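Local coordinates for protein phosphoribosylaminoimidazole carboxylase (Bombyx mori, PDB 4JA0) that probably catalyses two linked steps of purine biosynthesis, carboxylating aminoimidazole ribonucleotide and then coupling the product to aspartate to give SAICAR, at residues R312-Y317 with G342-P347; Q279-K284 with P352-K357; M386-I391 with G400-K405; V348-P353 with W363-V368. All blocks are in the same frame, centred on the assembly; numbering follows the deposited sequence.

Contact 1: residues R312-Y317 with G342-P347; sequences RIMQQY and GNTSYP
Thr-344, which faces Met-314, sets its OG1 at the edge of the Tyr-346 ring and in the plane of that ring. Trp-399 of the second subunit meets the Tyr-346 ring with the planes about 55° apart, and Tyr-346 OH is hydrogen-bonded to Lys-181 NZ of that same second subunit. Met-314 SD sits 3.6 Å from Thr-344 CB and 4.0 Å from Thr-344 OG1, and the two side chains run past each other in opposite directions. The methyl end turns to the preceding residue, with Met-314 CE beside Asn-343 O and 4.1 Å from Asn-343 CB. A first torsion of 84°, which wedges CG between backbone N and carbonyl carbon, and a bend at chi2 (122°) carry the sulfur across. The contact joins two neighbouring crossover helices of a parallel alpha/beta fold: helix 307-317 lies between strands 296-300 and 323-329, and helix 336-343 between strands 323-329 and 348-350. Phe-272 packs against Met-314, and Phe-326 against Thr-344. The amide of Asn-343 is turned elsewhere, its ND2 donating to Val-339 O and hydrogen-bonded to Thr-307 OG1 of the third subunit.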
loop_
_atom_site.group_PDB
_atom_site.type_symbol
_atom_site.label_atom_id
_atom_site.label_comp_id
_atom_site.label_asym_id
_atom_site.label_seq_id
_atom_site.Cartn_x
_atom_site.Cartn_y
_atom_site.Cartn_z
ATOM N N ARG A 312 21.426 -25.525 -16.518
ATOM C CA ARG A 312 22.601 -26.376 -16.692
ATOM C C ARG A 312 23.503 -26.306 -15.443
ATOM O O ARG A 312 24.038 -27.315 -15.002
ATOM C CB ARG A 312 23.376 -26.003 -17.965
ATOM N N ILE A 313 23.623 -25.127 -14.846
ATOM C CA ILE A 313 24.447 -24.979 -13.660
ATOM C C ILE A 313 23.819 -25.703 -12.485
ATOM O O ILE A 313 24.500 -26.412 -11.743
ATOM C CB ILE A 313 24.669 -23.498 -13.305
ATOM C CG1 ILE A 313 25.448 -22.801 -14.429
ATOM C CG2 ILE A 313 25.391 -23.355 -11.974
ATOM C CD1 ILE A 313 25.887 -21.400 -14.082
ATOM N N MET A 314 22.505 -25.592 -12.350
ATOM C CA MET A 314 21.856 -26.248 -11.229
ATOM C C MET A 314 21.830 -27.765 -11.405
ATOM O O MET A 314 21.827 -28.514 -10.421
ATOM C CB MET A 314 20.454 -25.701 -10.999
ATOM C CG MET A 314 19.424 -26.346 -11.876
ATOM S SD MET A 314 18.095 -27.112 -10.949
ATOM C CE MET A 314 17.582 -28.334 -12.138
ATOM N N GLN A 315 21.846 -28.219 -12.655
ATOM C CA GLN A 315 21.874 -29.651 -12.902
ATOM C C GLN A 315 23.243 -30.211 -12.516
ATOM O O GLN A 315 23.351 -31.335 -12.020
ATOM C CB GLN A 315 21.525 -29.960 -14.366
ATOM C CG GLN A 315 20.019 -29.941 -14.641
ATOM C CD GLN A 315 19.637 -29.795 -16.118
ATOM O OE1 GLN A 315 20.441 -29.396 -16.964
ATOM N NE2 GLN A 315 18.391 -30.136 -16.424
ATOM N N GLN A 316 24.275 -29.386 -12.632
ATOM C CA GLN A 316 25.611 -29.828 -12.279
ATOM C C GLN A 316 25.730 -30.041 -10.787
ATOM O O GLN A 316 26.366 -30.997 -10.359
ATOM C CB GLN A 316 26.652 -28.827 -12.773
ATOM C CG GLN A 316 26.783 -28.801 -14.291
ATOM C CD GLN A 316 27.585 -27.615 -14.772
ATOM O OE1 GLN A 316 27.873 -26.692 -14.007
ATOM N NE2 GLN A 316 27.970 -27.638 -16.040
ATOM N N TYR A 317 25.042 -29.206 -10.008
ATOM C CA TYR A 317 25.018 -29.347 -8.556
ATOM C C TYR A 317 24.179 -30.560 -8.152
ATOM O O TYR A 317 24.422 -31.179 -7.117
ATOM C CB TYR A 317 24.515 -28.058 -7.892
ATOM C CG TYR A 317 25.570 -26.991 -7.818
ATOM C CD1 TYR A 317 26.650 -27.131 -6.962
ATOM C CD2 TYR A 317 25.504 -25.855 -8.605
ATOM C CE1 TYR A 317 27.640 -26.177 -6.885
ATOM C CE2 TYR A 317 26.492 -24.892 -8.545
ATOM C CZ TYR A 317 27.560 -25.063 -7.680
ATOM O OH TYR A 317 28.557 -24.117 -7.589
ATOM N N GLY A 342 10.902 -24.678 -9.761
ATOM C CA GLY A 342 10.148 -25.459 -10.731
ATOM C C GLY A 342 10.939 -26.582 -11.411
ATOM O O GLY A 342 10.365 -27.495 -12.002
ATOM N N ASN A 343 12.262 -26.511 -11.327
ATOM C CA ASN A 343 13.100 -27.467 -12.032
ATOM C C ASN A 343 13.958 -28.350 -11.121
ATOM O O ASN A 343 14.639 -29.260 -11.594
ATOM C CB ASN A 343 13.958 -26.739 -13.067
ATOM C CG ASN A 343 13.133 -26.189 -14.224
ATOM O OD1 ASN A 343 12.825 -26.896 -15.176
ATOM N ND2 ASN A 343 12.769 -24.928 -14.137
ATOM N N THR A 344 13.908 -28.111 -9.814
ATOM C CA THR A 344 14.651 -28.973 -8.898
ATOM C C THR A 344 13.792 -29.469 -7.762
ATOM O O THR A 344 12.695 -28.970 -7.509
ATOM C CB THR A 344 15.927 -28.289 -8.320
ATOM O OG1 THR A 344 16.847 -29.280 -7.863
ATOM C CG2 THR A 344 15.588 -27.376 -7.186
ATOM N N SER A 345 14.316 -30.445 -7.045
ATOM C CA SER A 345 13.562 -31.079 -5.994
ATOM C C SER A 345 14.209 -30.715 -4.673
ATOM O O SER A 345 13.637 -30.937 -3.602
ATOM C CB SER A 345 13.599 -32.589 -6.202
ATOM O OG SER A 345 12.956 -33.258 -5.140
ATOM N N TYR A 346 15.385 -30.104 -4.758
ATOM C CA TYR A 346 16.064 -29.628 -3.563
ATOM C C TYR A 346 15.428 -28.306 -3.107
ATOM O O TYR A 346 14.933 -27.519 -3.929
ATOM C CB TYR A 346 17.574 -29.469 -3.842
ATOM C CG TYR A 346 18.204 -30.775 -4.252
ATOM C CD1 TYR A 346 18.677 -31.677 -3.296
ATOM C CD2 TYR A 346 18.296 -31.126 -5.598
ATOM C CE1 TYR A 346 19.223 -32.888 -3.670
ATOM C CE2 TYR A 346 18.845 -32.326 -5.983
ATOM C CZ TYR A 346 19.305 -33.202 -5.014
ATOM O OH TYR A 346 19.846 -34.395 -5.407
ATOM N N PRO A 347 15.422 -28.073 -1.792
ATOM C CA PRO A 347 14.859 -26.852 -1.215
ATOM C C PRO A 347 15.477 -25.590 -1.804
ATOM O O PRO A 347 16.700 -25.506 -1.963
ATOM C CB PRO A 347 15.205 -26.978 0.272
ATOM C CG PRO A 347 16.276 -28.055 0.343
ATOM C CD PRO A 347 15.963 -28.977 -0.763
#

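Contact 2: residues Q279-K284 with P352-K357; sequences QEHCQK and PPPSDK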
loop_
_atom_site.group_PDB
_atom_site.type_symbol
_atom_site.label_atom_id
_atom_site.label_comp_id
_atom_site.label_asym_id
_atom_site.label_seq_id
_atom_site.Cartn_x
_atom_site.Cartn_y
_atom_site.Cartn_z
ATOM N N GLN A 279 26.572 -8.843 -4.875
ATOM C CA GLN A 279 27.733 -9.554 -4.346
ATOM C C GLN A 279 27.895 -9.474 -2.829
ATOM O O GLN A 279 27.949 -10.506 -2.139
ATOM C CB GLN A 279 28.977 -9.039 -5.088
ATOM C CG GLN A 279 30.340 -9.564 -4.667
ATOM C CD GLN A 279 30.413 -11.054 -4.644
ATOM O OE1 GLN A 279 29.550 -11.745 -5.182
ATOM N NE2 GLN A 279 31.462 -11.574 -4.024
ATOM N N GLU A 280 27.951 -8.247 -2.320
ATOM C CA GLU A 280 28.078 -7.994 -0.894
ATOM C C GLU A 280 26.956 -8.691 -0.112
ATOM O O GLU A 280 27.203 -9.270 0.963
ATOM C CB GLU A 280 28.042 -6.489 -0.641
ATOM C CG GLU A 280 29.371 -5.759 -0.833
ATOM C CD GLU A 280 29.464 -4.504 0.031
ATOM O OE1 GLU A 280 28.449 -4.142 0.675
ATOM O OE2 GLU A 280 30.547 -3.877 0.062
ATOM N N HIS A 281 25.740 -8.659 -0.669
ATOM C CA HIS A 281 24.594 -9.310 -0.032
ATOM C C HIS A 281 24.868 -10.803 0.103
ATOM O O HIS A 281 24.661 -11.381 1.156
ATOM C CB HIS A 281 23.320 -9.077 -0.846
ATOM C CG HIS A 281 22.126 -9.832 -0.347
ATOM N ND1 HIS A 281 21.388 -9.429 0.743
ATOM C CD2 HIS A 281 21.549 -10.976 -0.784
ATOM C CE1 HIS A 281 20.400 -10.283 0.949
ATOM N NE2 HIS A 281 20.477 -11.233 0.035
ATOM N N CYS A 282 25.362 -11.414 -0.968
ATOM C CA CYS A 282 25.647 -12.842 -0.976
ATOM C C CYS A 282 26.787 -13.230 -0.046
ATOM O O CYS A 282 26.769 -14.294 0.580
ATOM C CB CYS A 282 25.975 -13.296 -2.405
ATOM S SG CYS A 282 24.576 -13.132 -3.529
ATOM N N GLN A 283 27.784 -12.357 0.024
ATOM C CA GLN A 283 28.907 -12.553 0.920
ATOM C C GLN A 283 28.453 -12.489 2.388
ATOM O O GLN A 283 28.988 -13.210 3.223
ATOM C CB GLN A 283 30.008 -11.536 0.608
ATOM C CG GLN A 283 30.777 -11.876 -0.665
ATOM C CD GLN A 283 31.785 -10.810 -1.074
ATOM O OE1 GLN A 283 32.752 -11.093 -1.800
ATOM N NE2 GLN A 283 31.566 -9.579 -0.613
ATOM N N LYS A 284 27.438 -11.674 2.684
ATOM C CA LYS A 284 26.845 -11.672 4.017
ATOM C C LYS A 284 26.153 -12.991 4.336
ATOM O O LYS A 284 26.142 -13.424 5.505
ATOM C CB LYS A 284 25.837 -10.533 4.197
ATOM C CG LYS A 284 26.451 -9.178 4.440
ATOM C CD LYS A 284 25.353 -8.175 4.783
ATOM C CE LYS A 284 25.917 -6.779 5.001
ATOM N NZ LYS A 284 24.947 -5.864 5.684
ATOM N N PRO A 352 15.898 -11.915 -1.310
ATOM C CA PRO A 352 16.106 -10.693 -2.086
ATOM C C PRO A 352 17.053 -9.784 -1.327
ATOM O O PRO A 352 17.083 -9.820 -0.095
ATOM C CB PRO A 352 14.717 -10.076 -2.144
ATOM C CG PRO A 352 13.786 -11.224 -1.915
ATOM C CD PRO A 352 14.486 -12.117 -0.955
ATOM N N PRO A 353 17.880 -9.035 -2.055
ATOM C CA PRO A 353 18.784 -8.064 -1.433
ATOM C C PRO A 353 17.972 -6.877 -0.961
ATOM O O PRO A 353 16.825 -6.734 -1.393
ATOM C CB PRO A 353 19.736 -7.681 -2.576
ATOM C CG PRO A 353 19.000 -8.028 -3.850
ATOM C CD PRO A 353 18.081 -9.166 -3.513
ATOM N N PRO A 354 18.532 -6.053 -0.060
ATOM C CA PRO A 354 17.830 -4.885 0.479
ATOM C C PRO A 354 17.597 -3.820 -0.600
ATOM O O PRO A 354 18.426 -3.626 -1.492
ATOM C CB PRO A 354 18.807 -4.340 1.507
ATOM C CG PRO A 354 19.781 -5.381 1.726
ATOM C CD PRO A 354 19.896 -6.135 0.474
ATOM N N SER A 355 16.471 -3.126 -0.498
ATOM C CA SER A 355 16.031 -2.208 -1.535
ATOM C C SER A 355 14.810 -1.468 -1.034
ATOM O O SER A 355 14.036 -1.992 -0.242
ATOM C CB SER A 355 15.684 -2.985 -2.809
ATOM O OG SER A 355 14.861 -2.212 -3.663
ATOM N N ASP A 356 14.613 -0.256 -1.518
ATOM C CA ASP A 356 13.418 0.486 -1.155
ATOM C C ASP A 356 12.216 -0.226 -1.756
ATOM O O ASP A 356 11.143 -0.299 -1.147
ATOM C CB ASP A 356 13.543 1.907 -1.684
ATOM C CG ASP A 356 14.612 2.694 -0.948
ATOM O OD1 ASP A 356 14.847 2.398 0.247
ATOM O OD2 ASP A 356 15.249 3.569 -1.569
ATOM N N LYS A 357 12.445 -0.823 -2.923
ATOM C CA LYS A 357 11.404 -1.484 -3.682
ATOM C C LYS A 357 11.052 -2.874 -3.174
ATOM O O LYS A 357 10.108 -3.475 -3.683
ATOM C CB LYS A 357 11.797 -1.560 -5.163
ATOM C CG LYS A 357 11.489 -0.297 -5.964
ATOM C CD LYS A 357 12.726 0.581 -6.195
ATOM C CE LYS A 357 12.387 1.715 -7.190
ATOM N NZ LYS A 357 13.563 2.347 -7.871
#
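His-281 and Pro-353 mark the closest backbone approach, their CA atoms 6.1 Å apart, where the first turns of helix 279-291 pass an extended run of three prolines. The helix follows strand 267-273 of the parallel sheet in the PurE-type domain; the proline loop leaves the C-terminal end of strand 348-350, next to it across strand 323-329. Pro-352, Pro-353 and Pro-354 have polyproline II-like backbone angles, so the loop is extended where it meets the helix and turns after Ser-355, whose OG accepts a capping bond from Lys-357 N at 2.9 Å. With CG anti to the backbone N (chi1 174°), the ring of His-281 reaches the loop and lays one face against Pro-353. Pro-353 CA stands 3.7 Å from the ring centroid and 12° off the normal, a CH-pi contact, while Pro-353 CB lies 3.9 Å from His-281 CG. Pro-354 CD approaches His-281 ND1 obliquely at 3.6 Å, and Pro-352 O comes within 3.5 Å of His-281 CE1. A weak hydrogen bond from NE2 to Cys-351 O further holds the ring. A CA hydrogen lying between two amides is somewhat polarised, which probably favours its place over the imidazole pi cloud.

Contact 3: residues M386-I391 with G400-K405; sequences MAAQII and GRLRSK
Leu-402 of helix 396-420 bridges to Ala-388 and Gln-389 of helix 380-391, joining the last two helices of the AIR carboxylase region, which run in roughly opposite directions and are linked by a short turn. The backbones are nearest at Gln-389 and Leu-402, whose CA atoms are 7.5 Å apart. The leucine does the reaching, its two methyl branches splitting over neighbouring residues. Leu-402 CD2 meets Ala-388 CB at 3.8 Å. Leu-402 CD1 lies 3.6 Å from both Gln-389 CA and Gln-389 CG, pressing on the root of the glutamine chain, which it crosses at about a right angle. CG of Leu-402 stands beside the backbone N (chi1 -71°) and opposite the carbonyl carbon, which points the fork toward helix 380-391. The interface is thus apolar, the glutamine contributing its aliphatic part. Leu-292 packs against Ala-388 and Leu-402 from the same chain, and Ser-345 of the second subunit touches Gln-389 and Leu-402. Next along the helix, Arg-403 makes salt bridges with Glu-177 of its own chain and Glu-318 of the second subunit. The two helices form a roughly antiparallel helical hairpin, crossed by Leu-402, its first helix packed on the parallel sheet of the PurE-type domain and bordering the second subunit.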
loop_
_atom_site.group_PDB
_atom_site.type_symbol
_atom_site.label_atom_id
_atom_site.label_comp_id
_atom_site.label_asym_id
_atom_site.label_seq_id
_atom_site.Cartn_x
_atom_site.Cartn_y
_atom_site.Cartn_z
ATOM N N MET A 386 18.268 -20.619 7.808
ATOM C CA MET A 386 17.351 -21.594 7.212
ATOM C C MET A 386 18.129 -22.745 6.564
ATOM O O MET A 386 17.793 -23.914 6.746
ATOM C CB MET A 386 16.455 -20.939 6.156
ATOM C CG MET A 386 14.994 -20.879 6.530
ATOM S SD MET A 386 14.240 -22.459 6.999
ATOM C CE MET A 386 14.045 -23.141 5.361
ATOM N N ALA A 387 19.165 -22.402 5.802
ATOM C CA ALA A 387 20.022 -23.393 5.163
ATOM C C ALA A 387 20.685 -24.275 6.215
ATOM O O ALA A 387 20.754 -25.507 6.067
ATOM C CB ALA A 387 21.065 -22.705 4.297
ATOM N N ALA A 388 21.172 -23.645 7.277
ATOM C CA ALA A 388 21.779 -24.389 8.385
ATOM C C ALA A 388 20.798 -25.340 9.064
ATOM O O ALA A 388 21.122 -26.505 9.297
ATOM C CB ALA A 388 22.377 -23.437 9.409
ATOM N N GLN A 389 19.592 -24.851 9.330
ATOM C CA GLN A 389 18.577 -25.657 9.990
ATOM C C GLN A 389 18.202 -26.868 9.140
ATOM O O GLN A 389 17.929 -27.946 9.678
ATOM C CB GLN A 389 17.338 -24.804 10.310
ATOM C CG GLN A 389 17.541 -23.825 11.470
ATOM C CD GLN A 389 16.470 -22.732 11.560
ATOM O OE1 GLN A 389 15.707 -22.494 10.620
ATOM N NE2 GLN A 389 16.432 -22.046 12.696
ATOM N N ILE A 390 18.247 -26.708 7.820
ATOM C CA ILE A 390 17.915 -27.800 6.908
ATOM C C ILE A 390 19.014 -28.868 6.909
ATOM O O ILE A 390 18.734 -30.065 7.011
ATOM C CB ILE A 390 17.700 -27.273 5.470
ATOM C CG1 ILE A 390 16.387 -26.483 5.398
ATOM C CG2 ILE A 390 17.668 -28.425 4.466
ATOM C CD1 ILE A 390 16.194 -25.705 4.152
ATOM N N ILE A 391 20.257 -28.410 6.787
ATOM C CA ILE A 391 21.429 -29.268 6.781
ATOM C C ILE A 391 21.754 -29.875 8.180
ATOM O O ILE A 391 22.351 -30.969 8.302
ATOM C CB ILE A 391 22.581 -28.478 6.184
ATOM C CG1 ILE A 391 22.270 -28.240 4.712
ATOM C CG2 ILE A 391 23.890 -29.196 6.330
ATOM C CD1 ILE A 391 23.281 -27.398 4.013
ATOM N N GLY A 400 24.111 -28.374 16.522
ATOM C CA GLY A 400 24.672 -27.905 17.775
ATOM C C GLY A 400 24.928 -26.404 17.723
ATOM O O GLY A 400 24.490 -25.653 18.611
ATOM N N ARG A 401 25.596 -25.952 16.661
ATOM C CA ARG A 401 25.987 -24.540 16.537
ATOM C C ARG A 401 24.823 -23.575 16.486
ATOM O O ARG A 401 24.950 -22.434 16.921
ATOM C CB ARG A 401 26.894 -24.312 15.319
ATOM C CG ARG A 401 28.256 -24.978 15.451
ATOM C CD ARG A 401 29.305 -24.257 14.614
ATOM N NE ARG A 401 30.319 -25.174 14.098
ATOM C CZ ARG A 401 31.458 -24.800 13.516
ATOM N NH1 ARG A 401 31.756 -23.514 13.372
ATOM N NH2 ARG A 401 32.309 -25.723 13.081
ATOM N N LEU A 402 23.699 -24.031 15.945
ATOM C CA LEU A 402 22.478 -23.246 15.952
ATOM C C LEU A 402 21.985 -23.069 17.386
ATOM O O LEU A 402 21.609 -21.970 17.789
ATOM C CB LEU A 402 21.407 -23.920 15.101
ATOM C CG LEU A 402 21.610 -23.903 13.571
ATOM C CD1 LEU A 402 20.637 -24.849 12.886
ATOM C CD2 LEU A 402 21.473 -22.507 12.986
ATOM N N ARG A 403 22.009 -24.144 18.175
ATOM C CA ARG A 403 21.542 -24.057 19.555
ATOM C C ARG A 403 22.477 -23.230 20.397
ATOM O O ARG A 403 22.042 -22.499 21.289
ATOM C CB ARG A 403 21.391 -25.428 20.172
ATOM C CG ARG A 403 20.496 -26.339 19.395
ATOM C CD ARG A 403 19.765 -27.300 20.317
ATOM N NE ARG A 403 18.381 -26.889 20.517
ATOM C CZ ARG A 403 17.457 -27.644 21.096
ATOM N NH1 ARG A 403 17.770 -28.849 21.522
ATOM N NH2 ARG A 403 16.220 -27.199 21.239
ATOM N N SER A 404 23.760 -23.318 20.092
ATOM C CA SER A 404 24.754 -22.563 20.825
ATOM C C SER A 404 24.576 -21.075 20.551
ATOM O O SER A 404 24.697 -20.230 21.441
ATOM C CB SER A 404 26.152 -23.041 20.419
ATOM O OG SER A 404 27.171 -22.306 21.066
ATOM N N LYS A 405 24.224 -20.756 19.318
ATOM C CA LYS A 405 24.015 -19.371 18.955
ATOM C C LYS A 405 22.825 -18.762 19.726
ATOM O O LYS A 405 22.883 -17.612 20.172
ATOM C CB LYS A 405 23.796 -19.280 17.449
ATOM C CG LYS A 405 23.656 -17.864 16.921
ATOM C CD LYS A 405 22.587 -17.779 15.837
ATOM C CE LYS A 405 22.361 -16.336 15.441
ATOM N NZ LYS A 405 23.655 -15.715 15.031
#

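Contact 4: residues V348-P353 with W363-V368; sequences VINCPP and WSSLSV
Asn-350, at the end of strand 348-350 in the five-stranded parallel sheet of this PurE-type alpha/beta domain, reaches toward Ser-365 in the loop that follows helix 358-361. Their CA atoms are 6.6 Å apart. Starting at the root, Asn-350 CB lies 4.2 Å from both Ser-365 CB and Ser-365 OG. The first torsion (chi1 -66°) puts CG beside the backbone N, and the amide then turns its nitrogen over the serine: Asn-350 ND2 is 4.0 Å from Ser-365 CB and 3.8 Å from Ser-365 O, too far for a hydrogen bond. The polar ends find partners elsewhere instead. ND2 makes a weak bond with Thr-376 OG1, in the neighbouring strand, and OD1 accepts weakly from Asn-334 ND2. That second asparagine also donates to Ser-365 OG, so one side chain ties the strand end and the loop together although the two make no direct bond. The loop borders other copies of the protein as well: Ser-364 O accepts from Ser-333 OG of the third subunit, and Val-368 O accepts from Arg-332 NH1, also of the third subunit. Within the loop, Leu-366 CD1 covers one face of the Trp-363 indole, 3.9 Å above its plane and offset toward the rim. Further along the chain from Asn-350, the ring of Pro-352 comes in on Ser-365 with its CG 3.7 Å from OG.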
loop_
_atom_site.group_PDB
_atom_site.type_symbol
_atom_site.label_atom_id
_atom_site.label_comp_id
_atom_site.label_asym_id
_atom_site.label_seq_id
_atom_site.Cartn_x
_atom_site.Cartn_y
_atom_site.Cartn_z
ATOM N N VAL A 348 14.626 -24.620 -2.129
ATOM C CA VAL A 348 15.077 -23.352 -2.683
ATOM C C VAL A 348 14.590 -22.227 -1.790
ATOM O O VAL A 348 13.388 -22.094 -1.550
ATOM C CB VAL A 348 14.517 -23.125 -4.107
ATOM C CG1 VAL A 348 14.800 -21.702 -4.558
ATOM C CG2 VAL A 348 15.078 -24.138 -5.098
ATOM N N ILE A 349 15.520 -21.413 -1.300
ATOM C CA ILE A 349 15.173 -20.260 -0.456
ATOM C C ILE A 349 15.471 -18.955 -1.172
ATOM O O ILE A 349 16.574 -18.780 -1.724
ATOM C CB ILE A 349 15.944 -20.272 0.896
ATOM C CG1 ILE A 349 15.819 -21.645 1.574
ATOM C CG2 ILE A 349 15.428 -19.183 1.829
ATOM C CD1 ILE A 349 16.777 -21.825 2.717
ATOM N N ASN A 350 14.479 -18.060 -1.168
ATOM C CA ASN A 350 14.607 -16.719 -1.740
ATOM C C ASN A 350 15.062 -15.665 -0.746
ATOM O O ASN A 350 14.349 -15.369 0.222
ATOM C CB ASN A 350 13.273 -16.258 -2.287
ATOM C CG ASN A 350 12.822 -17.070 -3.433
ATOM O OD1 ASN A 350 13.615 -17.389 -4.315
ATOM N ND2 ASN A 350 11.531 -17.394 -3.461
ATOM N N CYS A 351 16.191 -15.029 -1.033
ATOM C CA CYS A 351 16.658 -13.936 -0.205
ATOM C C CYS A 351 16.938 -12.703 -1.053
ATOM O O CYS A 351 18.057 -12.465 -1.487
ATOM C CB CYS A 351 17.903 -14.370 0.595
ATOM S SG CYS A 351 18.449 -13.153 1.832
ATOM N N PRO A 352 15.898 -11.915 -1.310
ATOM C CA PRO A 352 16.106 -10.693 -2.086
ATOM C C PRO A 352 17.053 -9.784 -1.327
ATOM O O PRO A 352 17.083 -9.820 -0.095
ATOM C CB PRO A 352 14.717 -10.076 -2.144
ATOM C CG PRO A 352 13.786 -11.224 -1.915
ATOM C CD PRO A 352 14.486 -12.117 -0.955
ATOM N N PRO A 353 17.880 -9.035 -2.055
ATOM C CA PRO A 353 18.784 -8.064 -1.433
ATOM C C PRO A 353 17.972 -6.877 -0.961
ATOM O O PRO A 353 16.825 -6.734 -1.393
ATOM C CB PRO A 353 19.736 -7.681 -2.576
ATOM C CG PRO A 353 19.000 -8.028 -3.850
ATOM C CD PRO A 353 18.081 -9.166 -3.513
ATOM N N TRP A 363 6.619 -9.709 -3.543
ATOM C CA TRP A 363 5.540 -10.580 -3.940
ATOM C C TRP A 363 5.906 -11.391 -5.154
ATOM O O TRP A 363 5.214 -12.333 -5.486
ATOM C CB TRP A 363 4.271 -9.787 -4.197
ATOM C CG TRP A 363 3.745 -9.162 -2.974
ATOM C CD1 TRP A 363 3.945 -7.879 -2.543
ATOM C CD2 TRP A 363 2.949 -9.804 -1.970
ATOM N NE1 TRP A 363 3.297 -7.679 -1.339
ATOM C CE2 TRP A 363 2.680 -8.845 -0.973
ATOM C CE3 TRP A 363 2.430 -11.092 -1.831
ATOM C CZ2 TRP A 363 1.919 -9.142 0.150
ATOM C CZ3 TRP A 363 1.671 -11.379 -0.728
ATOM C CH2 TRP A 363 1.429 -10.419 0.255
ATOM N N SER A 364 7.012 -11.050 -5.805
ATOM C CA SER A 364 7.502 -11.843 -6.934
ATOM C C SER A 364 8.168 -13.102 -6.413
ATOM O O SER A 364 8.316 -14.071 -7.150
ATOM C CB SER A 364 8.478 -11.040 -7.795
ATOM O OG SER A 364 9.608 -10.605 -7.059
ATOM N N SER A 365 8.604 -13.044 -5.151
ATOM C CA SER A 365 9.201 -14.171 -4.431
ATOM C C SER A 365 8.122 -15.011 -3.785
ATOM O O SER A 365 8.007 -16.198 -4.044
ATOM C CB SER A 365 10.144 -13.670 -3.350
ATOM O OG SER A 365 11.234 -12.977 -3.908
ATOM N N LEU A 366 7.319 -14.380 -2.939
ATOM C CA LEU A 366 6.103 -14.994 -2.416
ATOM C C LEU A 366 5.165 -15.215 -3.579
ATOM O O LEU A 366 5.494 -14.852 -4.712
ATOM C CB LEU A 366 5.435 -14.043 -1.440
ATOM C CG LEU A 366 6.271 -13.451 -0.311
ATOM C CD1 LEU A 366 5.583 -12.193 0.224
ATOM C CD2 LEU A 366 6.434 -14.475 0.791
ATOM N N SER A 367 4.014 -15.819 -3.330
ATOM C CA SER A 367 2.984 -15.945 -4.386
ATOM C C SER A 367 3.565 -16.542 -5.661
ATOM O O SER A 367 3.574 -15.925 -6.737
ATOM C CB SER A 367 2.225 -14.626 -4.690
ATOM O OG SER A 367 3.045 -13.622 -5.242
ATOM N N VAL A 368 4.072 -17.751 -5.503
ATOM C CA VAL A 368 4.552 -18.523 -6.621
ATOM C C VAL A 368 3.372 -19.276 -7.244
ATOM O O VAL A 368 2.313 -19.408 -6.631
ATOM C CB VAL A 368 5.611 -19.530 -6.124
ATOM C CG1 VAL A 368 6.923 -18.821 -5.828
ATOM C CG2 VAL A 368 5.093 -20.252 -4.894
#

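In the fold
All four contacts fall within the AIR carboxylase region. Contacts 2 and 4 are the nearest pair, with centres about 13 Å apart: they share Pro-352 and Pro-353. Contact 1 leads straight into contact 4 along the chain, their centres about 17 Å apart. The centre of contact 3 lies about 21 to 23 Å from the centres of the others, yet it touches two of them: Ile-349 CD1 packs on Met-386 CB at 3.6 Å, and Pro-347 CB on Ile-390 CD1 at 4.2 Å. Contacts 1, 3 and 4 also border the second subunit. Contacts 2 and 4 gather at the carboxyl ends of the strands, where such folds usually bind ligands, so they may lie near the carboxylase site.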